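Local coordinates for porin protein associated with imipenem resistance (PDB 4FUV) that probably takes part in passing ornithine and the antibiotic imipenem across the outer membrane of Acinetobacter baumannii, as an eight-stranded beta-barrel, at residues N106-T111 / M140-D145; R121-D126 / G190-E195; V178-S183 / A200-I205. All coordinates share one frame; numbering follows the deposited sequence.

Contact 1 (N106-T111 / M140-D145); sequences NDYDLT and MSYKND. With C8E ((hydroxyethyloxy)tri(ethyloxy)octane), chain D.
The carbonyl oxygen of N106 is gripped twice from the neighbouring strand: the amide N of Y142 donates to N106 O at 2.8 Å, and S141 CA approaches the same oxygen to 3.2 Å in a CA-H...O contact. The return bond, N106 N to Y142 O, is again 2.8 Å and closes the small ring of this antiparallel hydrogen-bonded pair. Two residues along, Y108 and M140 form a second such pair, in which Y108 N reaches M140 O almost straight (172° at the hydrogen). D107 and S141 lie between them as a non-hydrogen-bonded pair, their side chains on the other face. There D107 OD1 reaches across and comes to 3.2 Å from S141 CB; serine is small enough to allow this.

These strands, 106-111 and 140-144, are adjoining staves of the barrel wall. On the face bearing N106, Y108, M140 and Y142, all but M140 touch L214, on a strand that pairs with neither, so this is probably the inner side. N106 suits that buried position because its OD1 accepts hydrogen bonds from N72 and N74 of the next strand.

The two tyrosines share this face. Their CG atoms both stand anti to the carbonyl carbon (chi1 -55° for Y108, -69° for Y142), and the side chains cross obliquely. Y142 CD1 touches Y108 CE1 at 3.8 Å, near the plane of the Y108 ring and at its edge. A detergent molecule, C8E, lies against both rings: its C13 lies above one face of the Y108 ring, offset toward the rim, while its C14 is 3.2 Å from Y142 OH. Both contacts run to carbons of the glycol chain, so the tyrosines meet it mainly by packing.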
ATOM      1  N   ASN A 106      14.524 -23.258  15.740  1.00 31.55           N
ATOM      2  CA  ASN A 106      14.474 -22.280  14.661  1.00 33.62           C
ATOM      3  C   ASN A 106      15.311 -21.047  14.992  1.00 37.90           C
ATOM      4  O   ASN A 106      15.084 -20.394  16.006  1.00 31.66           O
ATOM      5  CB  ASN A 106      13.023 -21.869  14.387  1.00 33.35           C
ATOM      6  CG  ASN A 106      12.138 -23.056  13.997  1.00 38.36           C
ATOM      7  OD1 ASN A 106      12.050 -23.420  12.821  1.00 31.52           O
ATOM      8  ND2 ASN A 106      11.477 -23.656  14.985  1.00 35.82           N
ATOM      9  N   ASP A 107      16.284 -20.738  14.144  1.00 29.12           N
ATOM     10  CA  ASP A 107      17.074 -19.532  14.320  1.00 39.78           C
ATOM     11  C   ASP A 107      16.778 -18.535  13.218  1.00 45.26           C
ATOM     12  O   ASP A 107      16.813 -18.869  12.033  1.00 46.41           O
ATOM     13  CB  ASP A 107      18.565 -19.860  14.327  1.00 45.87           C
ATOM     14  CG  ASP A 107      18.933 -20.859  15.400  1.00 67.48           C
ATOM     15  OD1 ASP A 107      18.293 -20.852  16.472  1.00 76.82           O
ATOM     16  OD2 ASP A 107      19.864 -21.656  15.172  1.00 77.96           O
ATOM     17  N   TYR A 108      16.482 -17.309  13.624  1.00 44.06           N
ATOM     18  CA  TYR A 108      16.336 -16.196  12.701  1.00 45.34           C
ATOM     19  C   TYR A 108      17.465 -15.180  12.940  1.00 54.69           C
ATOM     20  O   TYR A 108      17.812 -14.874  14.082  1.00 60.63           O
ATOM     21  CB  TYR A 108      14.960 -15.558  12.877  1.00 47.23           C
ATOM     22  CG  TYR A 108      13.823 -16.548  12.725  1.00 37.81           C
ATOM     23  CD1 TYR A 108      13.374 -17.308  13.804  1.00 39.30           C
ATOM     24  CD2 TYR A 108      13.212 -16.744  11.496  1.00 38.86           C
ATOM     25  CE1 TYR A 108      12.321 -18.231  13.653  1.00 34.83           C
ATOM     26  CE2 TYR A 108      12.181 -17.656  11.341  1.00 40.98           C
ATOM     27  CZ  TYR A 108      11.738 -18.399  12.418  1.00 39.81           C
ATOM     28  OH  TYR A 108      10.706 -19.308  12.236  1.00 40.22           O
ATOM     29  N   ASP A 109      18.058 -14.689  11.859  1.00 47.77           N
ATOM     30  CA  ASP A 109      19.077 -13.651  11.935  1.00 42.95           C
ATOM     31  C   ASP A 109      18.759 -12.580  10.898  1.00 46.42           C
ATOM     32  O   ASP A 109      19.099 -12.724   9.723  1.00 49.54           O
ATOM     33  CB  ASP A 109      20.470 -14.240  11.692  1.00 49.55           C
ATOM     34  CG  ASP A 109      21.572 -13.189  11.749  1.00 68.62           C
ATOM     35  OD1 ASP A 109      21.851 -12.553  10.709  1.00 75.64           O
ATOM     36  OD2 ASP A 109      22.164 -12.993  12.833  1.00 73.25           O
ATOM     37  N   LEU A 110      18.085 -11.517  11.338  1.00 39.08           N
ATOM     38  CA  LEU A 110      17.653 -10.431  10.463  1.00 35.62           C
ATOM     39  C   LEU A 110      18.536  -9.193  10.612  1.00 45.87           C
ATOM     40  O   LEU A 110      18.783  -8.730  11.722  1.00 45.35           O
ATOM     41  CB  LEU A 110      16.214 -10.051  10.780  1.00 32.77           C
ATOM     42  CG  LEU A 110      15.684  -8.839  10.022  1.00 42.98           C
ATOM     43  CD1 LEU A 110      15.539  -9.150   8.538  1.00 44.36           C
ATOM     44  CD2 LEU A 110      14.365  -8.385  10.614  1.00 36.73           C
ATOM     45  N   THR A 111      18.997  -8.650   9.491  1.00 44.89           N
ATOM     46  CA  THR A 111      19.831  -7.452   9.505  1.00 40.17           C
ATOM     47  C   THR A 111      19.225  -6.341   8.655  1.00 40.99           C
ATOM     48  O   THR A 111      18.950  -6.531   7.471  1.00 45.06           O
ATOM     49  CB  THR A 111      21.218  -7.758   8.977  1.00 39.75           C
ATOM     50  OG1 THR A 111      21.880  -8.641   9.886  1.00 41.90           O
ATOM     51  CG2 THR A 111      22.025  -6.482   8.839  1.00 49.97           C
ATOM     52  N   MET A 140      17.306 -14.332  16.911  1.00 46.93           N
ATOM     53  CA  MET A 140      16.126 -14.765  17.624  1.00 39.62           C
ATOM     54  C   MET A 140      15.959 -16.266  17.428  1.00 47.93           C
ATOM     55  O   MET A 140      15.889 -16.743  16.293  1.00 42.86           O
ATOM     56  CB  MET A 140      14.928 -14.025  17.063  1.00 38.35           C
ATOM     57  CG  MET A 140      13.650 -14.244  17.811  1.00 36.74           C
ATOM     58  SD  MET A 140      12.294 -13.452  16.956  1.00 62.41           S
ATOM     59  CE  MET A 140      12.933 -11.794  16.773  1.00 67.33           C
ATOM     60  N   SER A 141      15.926 -17.018  18.524  1.00 40.14           N
ATOM     61  CA  SER A 141      15.860 -18.467  18.415  1.00 37.42           C
ATOM     62  C   SER A 141      14.694 -19.063  19.184  1.00 32.23           C
ATOM     63  O   SER A 141      14.475 -18.750  20.355  1.00 34.45           O
ATOM     64  CB  SER A 141      17.168 -19.106  18.886  1.00 43.32           C
ATOM     65  OG  SER A 141      17.460 -18.697  20.208  1.00 60.79           O
ATOM     66  N   TYR A 142      13.952 -19.931  18.513  1.00 33.40           N
ATOM     67  CA  TYR A 142      12.904 -20.708  19.149  1.00 30.29           C
ATOM     68  C   TYR A 142      13.407 -22.129  19.322  1.00 38.67           C
ATOM     69  O   TYR A 142      13.670 -22.827  18.341  1.00 45.01           O
ATOM     70  CB  TYR A 142      11.650 -20.714  18.276  1.00 25.77           C
ATOM     71  CG  TYR A 142      10.967 -19.366  18.188  1.00 22.71           C
ATOM     72  CD1 TYR A 142      11.404 -18.404  17.290  1.00 30.69           C
ATOM     73  CD2 TYR A 142       9.892 -19.061  19.003  1.00 21.13           C
ATOM     74  CE1 TYR A 142      10.791 -17.175  17.204  1.00 31.59           C
ATOM     75  CE2 TYR A 142       9.262 -17.838  18.922  1.00 29.51           C
ATOM     76  CZ  TYR A 142       9.724 -16.895  18.022  1.00 32.85           C
ATOM     77  OH  TYR A 142       9.120 -15.668  17.938  1.00 36.30           O
ATOM     78  N   LYS A 143      13.541 -22.563  20.568  1.00 28.66           N
ATOM     79  CA  LYS A 143      13.967 -23.923  20.839  1.00 34.59           C
ATOM     80  C   LYS A 143      13.083 -24.537  21.916  1.00 29.53           C
ATOM     81  O   LYS A 143      12.999 -24.012  23.019  1.00 26.54           O
ATOM     82  CB  LYS A 143      15.436 -23.940  21.267  1.00 42.04           C
ATOM     83  CG  LYS A 143      15.906 -25.285  21.778  1.00 53.99           C
ATOM     84  N   ASN A 144      12.434 -25.656  21.594  1.00 24.19           N
ATOM     85  CA  ASN A 144      11.491 -26.301  22.503  1.00 26.14           C
ATOM     86  C   ASN A 144      11.568 -27.806  22.323  1.00 33.95           C
ATOM     87  O   ASN A 144      11.486 -28.298  21.194  1.00 24.05           O
ATOM     88  CB  ASN A 144      10.051 -25.881  22.182  1.00 29.66           C
ATOM     89  CG  ASN A 144       9.764 -24.423  22.482  1.00 30.33           C
ATOM     90  OD1 ASN A 144       9.865 -23.572  21.606  1.00 32.47           O
ATOM     91  ND2 ASN A 144       9.344 -24.139  23.709  1.00 29.79           N
ATOM     92  N   ASP A 145      11.710 -28.548  23.417  1.00 32.95           N
ATOM     93  CA  ASP A 145      11.750 -29.998  23.312  1.00 35.72           C
ATOM     94  C   ASP A 145      10.396 -30.475  22.796  1.00 40.77           C
ATOM     95  O   ASP A 145      10.312 -31.370  21.942  1.00 31.18           O
ATOM     96  CB  ASP A 145      12.084 -30.650  24.657  1.00 37.08           C
ATOM     97  CG  ASP A 145      13.568 -30.579  24.988  1.00 46.44           C
ATOM     98  OD1 ASP A 145      14.375 -30.361  24.063  1.00 45.75           O
ATOM     99  OD2 ASP A 145      13.927 -30.752  26.172  1.00 53.84           O
TER
HETATM  100  C1  C8E D 303      -0.443 -19.751   2.188  1.00 61.88           C
HETATM  101  C2  C8E D 303      -0.526 -20.048   3.680  1.00 60.29           C
HETATM  102  C3  C8E D 303       0.125 -18.924   4.476  1.00 64.96           C
HETATM  103  C5  C8E D 303       1.893 -17.297   8.322  1.00 50.34           C
HETATM  104  C6  C8E D 303       2.399 -16.591   9.575  1.00 53.09           C
HETATM  105  C7  C8E D 303       3.590 -15.679   9.283  1.00 62.95           C
HETATM  106  C8  C8E D 303       4.939 -16.374   9.451  1.00 68.76           C
HETATM  107  O9  C8E D 303       5.832 -15.592  10.224  1.00 71.02           O
HETATM  108  C10 C8E D 303       6.913 -16.360  10.718  1.00 72.05           C
HETATM  109  C11 C8E D 303       8.036 -15.475  11.256  1.00 71.97           C
HETATM  110  O12 C8E D 303       7.915 -15.347  12.656  1.00 71.85           O
HETATM  111  C13 C8E D 303       9.135 -15.126  13.333  1.00 63.96           C
HETATM  112  C14 C8E D 303       8.816 -15.080  14.820  1.00 60.23           C
HETATM  113  O15 C8E D 303       7.438 -14.784  14.924  1.00 67.67           O
HETATM  114  C16 C8E D 303       7.129 -13.689  15.760  1.00 63.18           C
HETATM  115  C17 C8E D 303       5.663 -13.769  16.166  1.00 54.62           C
HETATM  116  O18 C8E D 303       5.000 -12.607  15.724  1.00 54.61           O

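Contact 2 (R121-D126 / G190-E195); sequences RVNNQD and GDQSLE
G190 lays its bare CA 3.4 Å from NE2 of Q125, the last residue of a type I' turn (V122 to Q125) that closes a two-residue beta-hairpin. N123 and N124 occupy the bend with positive phi, which asparagine tolerates well. Next to it, D191 keeps its carboxylate away from the hairpin.

Q192 is gripped through its backbone. Its N donates to Q125 OE1 at 2.9 Å, on a lone pair in the carbonyl plane, and its O accepts from Q125 NE2 at 2.7 Å, so the primary amide of Q125 pairs with Q192 much as a strand neighbour would. An extended Q125 side chain, CG anti to the backbone N (chi1 -179°), carries the amide that far. Q192 OE1 in turn takes N123 ND2 at 2.8 Å, the two amide planes turned 51° apart, and a water bridges it to Q125 OE1.

S193 then starts helix 194-207 as its N-cap, with E196 returning a bond to S193 N in a capping box. Behind the turn, R121 and D126 form a salt bridge, and D126 also pairs with R118 of the second subunit. L194 ends the approach with CD1 4.3 Å from V122 CG2.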
ATOM      1  N   ARG A 121      12.558   3.501  12.032  1.00 23.86           N
ATOM      2  CA  ARG A 121      11.785   3.543  13.277  1.00 30.35           C
ATOM      3  C   ARG A 121      12.173   2.374  14.172  1.00 35.43           C
ATOM      4  O   ARG A 121      12.258   1.238  13.705  1.00 28.24           O
ATOM      5  CB  ARG A 121      10.287   3.467  12.954  1.00 31.98           C
ATOM      6  CG  ARG A 121       9.334   3.756  14.106  1.00 30.42           C
ATOM      7  CD  ARG A 121       7.923   4.008  13.530  1.00 38.83           C
ATOM      8  NE  ARG A 121       6.894   4.224  14.548  1.00 35.57           N
ATOM      9  CZ  ARG A 121       6.729   5.351  15.235  1.00 48.76           C
ATOM     10  NH1 ARG A 121       7.545   6.382  15.042  1.00 43.36           N
ATOM     11  NH2 ARG A 121       5.750   5.446  16.130  1.00 51.94           N
ATOM     12  N   VAL A 122      12.432   2.652  15.449  1.00 31.04           N
ATOM     13  CA  VAL A 122      12.787   1.600  16.399  1.00 29.59           C
ATOM     14  C   VAL A 122      11.990   1.796  17.683  1.00 26.77           C
ATOM     15  O   VAL A 122      12.011   2.880  18.277  1.00 24.13           O
ATOM     16  CB  VAL A 122      14.308   1.581  16.714  1.00 38.89           C
ATOM     17  CG1 VAL A 122      14.641   0.450  17.684  1.00 34.38           C
ATOM     18  CG2 VAL A 122      15.124   1.426  15.433  1.00 40.19           C
ATOM     19  N   ASN A 123      11.269   0.757  18.102  1.00 30.81           N
ATOM     20  CA  ASN A 123      10.412   0.851  19.290  1.00 30.10           C
ATOM     21  C   ASN A 123       9.474   2.070  19.247  1.00 34.46           C
ATOM     22  O   ASN A 123       9.340   2.802  20.232  1.00 34.38           O
ATOM     23  CB  ASN A 123      11.275   0.889  20.558  1.00 30.55           C
ATOM     24  CG  ASN A 123      10.469   0.685  21.825  1.00 35.32           C
ATOM     25  OD1 ASN A 123       9.607  -0.187  21.888  1.00 35.06           O
ATOM     26  ND2 ASN A 123      10.739   1.503  22.842  1.00 37.79           N
ATOM     27  N   ASN A 124       8.845   2.294  18.097  1.00 40.30           N
ATOM     28  CA  ASN A 124       7.867   3.382  17.929  1.00 42.09           C
ATOM     29  C   ASN A 124       8.466   4.778  18.054  1.00 41.73           C
ATOM     30  O   ASN A 124       7.768   5.741  18.376  1.00 43.23           O
ATOM     31  CB  ASN A 124       6.678   3.218  18.890  1.00 46.79           C
ATOM     32  CG  ASN A 124       5.967   1.892  18.703  1.00 48.96           C
ATOM     33  OD1 ASN A 124       5.835   1.407  17.582  1.00 51.23           O
ATOM     34  ND2 ASN A 124       5.532   1.287  19.802  1.00 51.15           N
ATOM     35  N   GLN A 125       9.765   4.876  17.802  1.00 36.19           N
ATOM     36  CA  GLN A 125      10.442   6.164  17.780  1.00 40.19           C
ATOM     37  C   GLN A 125      11.186   6.307  16.461  1.00 32.92           C
ATOM     38  O   GLN A 125      11.799   5.350  15.969  1.00 26.11           O
ATOM     39  CB  GLN A 125      11.401   6.312  18.961  1.00 34.63           C
ATOM     40  CG  GLN A 125      12.106   7.659  18.996  1.00 36.78           C
ATOM     41  CD  GLN A 125      12.981   7.855  20.222  1.00 39.11           C
ATOM     42  OE1 GLN A 125      12.626   7.446  21.329  1.00 43.74           O
ATOM     43  NE2 GLN A 125      14.125   8.511  20.033  1.00 39.32           N
ATOM     44  N   ASP A 126      11.094   7.492  15.872  1.00 29.54           N
ATOM     45  CA  ASP A 126      11.764   7.761  14.607  1.00 32.91           C
ATOM     46  C   ASP A 126      13.211   8.186  14.841  1.00 33.07           C
ATOM     47  O   ASP A 126      13.496   8.945  15.772  1.00 27.00           O
ATOM     48  CB  ASP A 126      11.025   8.850  13.836  1.00 34.44           C
ATOM     49  CG  ASP A 126       9.629   8.411  13.401  1.00 29.15           C
ATOM     50  OD1 ASP A 126       9.434   7.213  13.112  1.00 28.94           O
ATOM     51  OD2 ASP A 126       8.732   9.267  13.344  1.00 37.65           O
ATOM     52  N   GLY A 190      13.089  12.003  19.977  1.00 29.17           N
ATOM     53  CA  GLY A 190      12.287  11.242  20.907  1.00 32.05           C
ATOM     54  C   GLY A 190      12.989  11.026  22.230  1.00 31.13           C
ATOM     55  O   GLY A 190      14.124  11.463  22.432  1.00 29.37           O
ATOM     56  N   ASP A 191      12.312  10.312  23.117  1.00 29.10           N
ATOM     57  CA  ASP A 191      12.767  10.107  24.484  1.00 44.04           C
ATOM     58  C   ASP A 191      13.999   9.205  24.612  1.00 36.24           C
ATOM     59  O   ASP A 191      14.838   9.412  25.479  1.00 40.71           O
ATOM     60  CB  ASP A 191      11.617   9.514  25.301  1.00 50.29           C
ATOM     61  CG  ASP A 191      11.386  10.252  26.587  1.00 63.78           C
ATOM     62  OD1 ASP A 191      10.751  11.327  26.548  1.00 71.68           O
ATOM     63  OD2 ASP A 191      11.844   9.760  27.638  1.00 74.51           O
ATOM     64  N   GLN A 192      14.092   8.210  23.738  1.00 28.80           N
ATOM     65  CA  GLN A 192      15.117   7.182  23.827  1.00 28.67           C
ATOM     66  C   GLN A 192      16.274   7.447  22.892  1.00 29.46           C
ATOM     67  O   GLN A 192      16.094   7.952  21.788  1.00 36.07           O
ATOM     68  CB  GLN A 192      14.514   5.808  23.452  1.00 27.86           C
ATOM     69  CG  GLN A 192      13.519   5.268  24.471  1.00 37.32           C
ATOM     70  CD  GLN A 192      13.011   3.865  24.124  1.00 41.52           C
ATOM     71  OE1 GLN A 192      12.473   3.630  23.035  1.00 32.16           O
ATOM     72  NE2 GLN A 192      13.188   2.931  25.054  1.00 39.74           N
ATOM     73  N   SER A 193      17.468   7.066  23.322  1.00 29.03           N
ATOM     74  CA  SER A 193      18.591   6.978  22.406  1.00 29.63           C
ATOM     75  C   SER A 193      18.395   5.730  21.553  1.00 32.15           C
ATOM     76  O   SER A 193      17.597   4.846  21.898  1.00 39.80           O
ATOM     77  CB  SER A 193      19.885   6.827  23.192  1.00 31.93           C
ATOM     78  OG  SER A 193      19.880   5.578  23.862  1.00 33.56           O
ATOM     79  N   LEU A 194      19.122   5.655  20.445  1.00 27.75           N
ATOM     80  CA  LEU A 194      19.069   4.487  19.566  1.00 27.10           C
ATOM     81  C   LEU A 194      19.328   3.188  20.331  1.00 33.34           C
ATOM     82  O   LEU A 194      18.605   2.209  20.146  1.00 32.52           O
ATOM     83  CB  LEU A 194      20.087   4.634  18.426  1.00 28.86           C
ATOM     84  CG  LEU A 194      20.134   3.477  17.421  1.00 36.27           C
ATOM     85  CD1 LEU A 194      18.724   3.140  16.951  1.00 31.38           C
ATOM     86  CD2 LEU A 194      21.007   3.852  16.235  1.00 30.74           C
ATOM     87  N   GLU A 195      20.362   3.188  21.182  1.00 28.09           N
ATOM     88  CA  GLU A 195      20.731   1.998  21.952  1.00 36.38           C
ATOM     89  C   GLU A 195      19.585   1.528  22.850  1.00 39.39           C
ATOM     90  O   GLU A 195      19.307   0.335  22.948  1.00 43.53           O
ATOM     91  CB  GLU A 195      21.993   2.251  22.796  1.00 29.58           C
ATOM     92  CG  GLU A 195      23.290   2.311  22.006  1.00 43.75           C
ATOM     93  CD  GLU A 195      23.562   3.682  21.362  1.00 54.45           C
ATOM     94  OE1 GLU A 195      22.723   4.612  21.478  1.00 45.10           O
ATOM     95  OE2 GLU A 195      24.635   3.821  20.733  1.00 61.60           O
TER
HETATM   96  O   HOH W   1      11.102   5.681  22.532  1.00 52.95           O

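Contact 3 (V178-S183 / A200-I205)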
ATOM      1  N   VAL A 178      16.552 -13.814  22.384  1.00 25.43           N
ATOM      2  CA  VAL A 178      16.683 -12.693  21.474  1.00 25.04           C
ATOM      3  C   VAL A 178      17.921 -11.850  21.791  1.00 28.63           C
ATOM      4  O   VAL A 178      18.271 -11.646  22.949  1.00 35.49           O
ATOM      5  CB  VAL A 178      15.387 -11.832  21.463  1.00 35.02           C
ATOM      6  CG1 VAL A 178      15.044 -11.366  22.863  1.00 40.93           C
ATOM      7  CG2 VAL A 178      15.501 -10.648  20.513  1.00 28.47           C
ATOM      8  N   LYS A 179      18.588 -11.397  20.738  1.00 29.66           N
ATOM      9  CA  LYS A 179      19.765 -10.544  20.835  1.00 34.26           C
ATOM     10  C   LYS A 179      19.647  -9.543  19.699  1.00 41.39           C
ATOM     11  O   LYS A 179      19.591  -9.916  18.521  1.00 40.70           O
ATOM     12  CB  LYS A 179      21.048 -11.361  20.698  1.00 37.87           C
ATOM     13  CG  LYS A 179      22.319 -10.611  21.083  1.00 51.49           C
ATOM     14  N   LEU A 180      19.542  -8.275  20.067  1.00 26.11           N
ATOM     15  CA  LEU A 180      19.416  -7.185  19.114  1.00 34.94           C
ATOM     16  C   LEU A 180      20.581  -6.234  19.364  1.00 34.37           C
ATOM     17  O   LEU A 180      20.887  -5.936  20.507  1.00 39.44           O
ATOM     18  CB  LEU A 180      18.104  -6.443  19.361  1.00 34.99           C
ATOM     19  CG  LEU A 180      17.001  -6.525  18.322  1.00 47.67           C
ATOM     20  CD1 LEU A 180      15.800  -5.708  18.773  1.00 39.27           C
ATOM     21  CD2 LEU A 180      17.531  -6.019  16.996  1.00 62.97           C
ATOM     22  N   VAL A 181      21.234  -5.777  18.302  1.00 33.49           N
ATOM     23  CA  VAL A 181      22.361  -4.853  18.426  1.00 33.17           C
ATOM     24  C   VAL A 181      22.370  -3.900  17.232  1.00 33.28           C
ATOM     25  O   VAL A 181      22.039  -4.292  16.110  1.00 37.31           O
ATOM     26  CB  VAL A 181      23.707  -5.612  18.512  1.00 33.78           C
ATOM     27  CG1 VAL A 181      23.916  -6.470  17.278  1.00 41.23           C
ATOM     28  CG2 VAL A 181      24.870  -4.642  18.695  1.00 48.30           C
ATOM     29  N   SER A 182      22.717  -2.641  17.476  1.00 33.48           N
ATOM     30  CA  SER A 182      22.824  -1.667  16.399  1.00 27.37           C
ATOM     31  C   SER A 182      24.261  -1.197  16.315  1.00 32.53           C
ATOM     32  O   SER A 182      24.997  -1.269  17.292  1.00 33.47           O
ATOM     33  CB  SER A 182      21.899  -0.464  16.646  1.00 29.33           C
ATOM     34  OG  SER A 182      22.395   0.365  17.693  1.00 35.45           O
ATOM     35  N   SER A 183      24.661  -0.743  15.136  1.00 33.52           N
ATOM     36  CA  SER A 183      25.915  -0.045  14.974  1.00 37.49           C
ATOM     37  C   SER A 183      25.635   1.200  14.146  1.00 35.84           C
ATOM     38  O   SER A 183      24.712   1.214  13.320  1.00 36.90           O
ATOM     39  CB  SER A 183      26.953  -0.935  14.292  1.00 44.05           C
ATOM     40  OG  SER A 183      26.491  -1.374  13.031  1.00 58.03           O
ATOM     41  N   ALA A 200      14.900  -1.813  24.027  1.00 34.13           N
ATOM     42  CA  ALA A 200      13.479  -1.828  24.338  1.00 34.66           C
ATOM     43  C   ALA A 200      12.794  -2.863  23.459  1.00 34.96           C
ATOM     44  O   ALA A 200      11.973  -3.638  23.938  1.00 38.12           O
ATOM     45  CB  ALA A 200      12.864  -0.477  24.114  1.00 37.07           C
ATOM     46  N   GLU A 201      13.157  -2.875  22.178  1.00 30.37           N
ATOM     47  CA  GLU A 201      12.590  -3.832  21.228  1.00 30.67           C
ATOM     48  C   GLU A 201      12.991  -5.272  21.540  1.00 28.06           C
ATOM     49  O   GLU A 201      12.174  -6.174  21.437  1.00 31.59           O
ATOM     50  CB  GLU A 201      12.947  -3.465  19.794  1.00 26.48           C
ATOM     51  CG  GLU A 201      11.802  -2.746  19.085  1.00 47.64           C
ATOM     52  CD  GLU A 201      12.067  -2.554  17.613  1.00 52.89           C
ATOM     53  OE1 GLU A 201      11.298  -1.827  16.952  1.00 52.80           O
ATOM     54  OE2 GLU A 201      13.048  -3.136  17.118  1.00 62.50           O
ATOM     55  N   ALA A 202      14.240  -5.473  21.942  1.00 29.87           N
ATOM     56  CA  ALA A 202      14.677  -6.788  22.377  1.00 36.18           C
ATOM     57  C   ALA A 202      13.818  -7.228  23.554  1.00 36.78           C
ATOM     58  O   ALA A 202      13.348  -8.364  23.587  1.00 38.85           O
ATOM     59  CB  ALA A 202      16.157  -6.785  22.752  1.00 25.49           C
ATOM     60  N   ARG A 203      13.587  -6.318  24.498  1.00 26.62           N
ATOM     61  CA  ARG A 203      12.786  -6.653  25.669  1.00 30.78           C
ATOM     62  C   ARG A 203      11.339  -7.017  25.342  1.00 28.75           C
ATOM     63  O   ARG A 203      10.780  -7.917  25.963  1.00 32.79           O
ATOM     64  CB  ARG A 203      12.835  -5.536  26.715  1.00 33.01           C
ATOM     65  CG  ARG A 203      14.180  -5.427  27.405  1.00 41.35           C
ATOM     66  N   LYS A 204      10.734  -6.320  24.383  1.00 28.87           N
ATOM     67  CA  LYS A 204       9.363  -6.646  23.978  1.00 35.49           C
ATOM     68  C   LYS A 204       9.291  -8.056  23.437  1.00 37.28           C
ATOM     69  O   LYS A 204       8.374  -8.817  23.753  1.00 45.21           O
ATOM     70  CB  LYS A 204       8.830  -5.671  22.923  1.00 42.27           C
ATOM     71  CG  LYS A 204       8.613  -4.242  23.422  1.00 48.56           C
ATOM     72  CD  LYS A 204       7.389  -3.628  22.747  1.00 57.40           C
ATOM     73  CE  LYS A 204       7.383  -2.102  22.805  1.00 60.44           C
ATOM     74  NZ  LYS A 204       7.715  -1.545  24.144  1.00 64.78           N
ATOM     75  N   ILE A 205      10.263  -8.407  22.610  1.00 32.46           N
ATOM     76  CA  ILE A 205      10.269  -9.725  22.003  1.00 28.98           C
ATOM     77  C   ILE A 205      10.499 -10.796  23.070  1.00 30.91           C
ATOM     78  O   ILE A 205       9.921 -11.872  23.015  1.00 29.14           O
ATOM     79  CB  ILE A 205      11.346  -9.813  20.912  1.00 35.83           C
ATOM     80  CG1 ILE A 205      11.037  -8.807  19.800  1.00 33.30           C
ATOM     81  CG2 ILE A 205      11.442 -11.234  20.350  1.00 40.06           C
ATOM     82  CD1 ILE A 205      12.070  -8.773  18.705  1.00 37.09           C
TER
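L180 and A202 meet where strand 178-183 and helix 200-205 come nearest, with L180 CB 3.9 Å from A202 CB. The small methyl of alanine lets the helix settle low on the strand, the axes 8.0 Å apart and running nearly antiparallel. L180 CD1 then slides along the helix backbone, 3.5 Å from A202 N and 3.8 Å from E201 CB. At the carbonyl of A202, V178 puts CG1 in the crowded position between its backbone N and carbonyl carbon (chi1 56°), which brings that methyl to 3.5 Å from A202 O.

Packing is looser toward I205. Its CG2 meets V178 CG2 at 4.1 Å, a lighter touch between two branched side chains that cross at a slant, with a bound detergent molecule about 7 Å from the I205 side chain. The outer side of the helix, with A200 and R203, faces away from the strand. E201 serves both sides, lending its CB to L180 while OE1 accepts a hydrogen bond from N123 N of the hairpin.

No hydrogen bond links strand to helix here, which implies that this interface is held by apolar packing.

In the fold
The three contacts form a row: the centres of contacts 1 and 3 lie about 13 Å apart, those of contacts 3 and 2 lie about 12 Å apart, and the outer two are about 24 Å apart without touching. Contact 3 is the middle member. M140 CE of contact 1 packs on I205 CD1 at 3.7 Å, and N123 ND2 of contact 2 packs on A200 CB at 3.2 Å. Strands 134-144 and 177-187 are neighbours, and contacts 2 and 3 share helix 194-207. Along the chain contact 1 closes before contact 3 opens, whereas contact 2 alternates with both. Helix 194-207 thus joins the hairpin to the barrel wall.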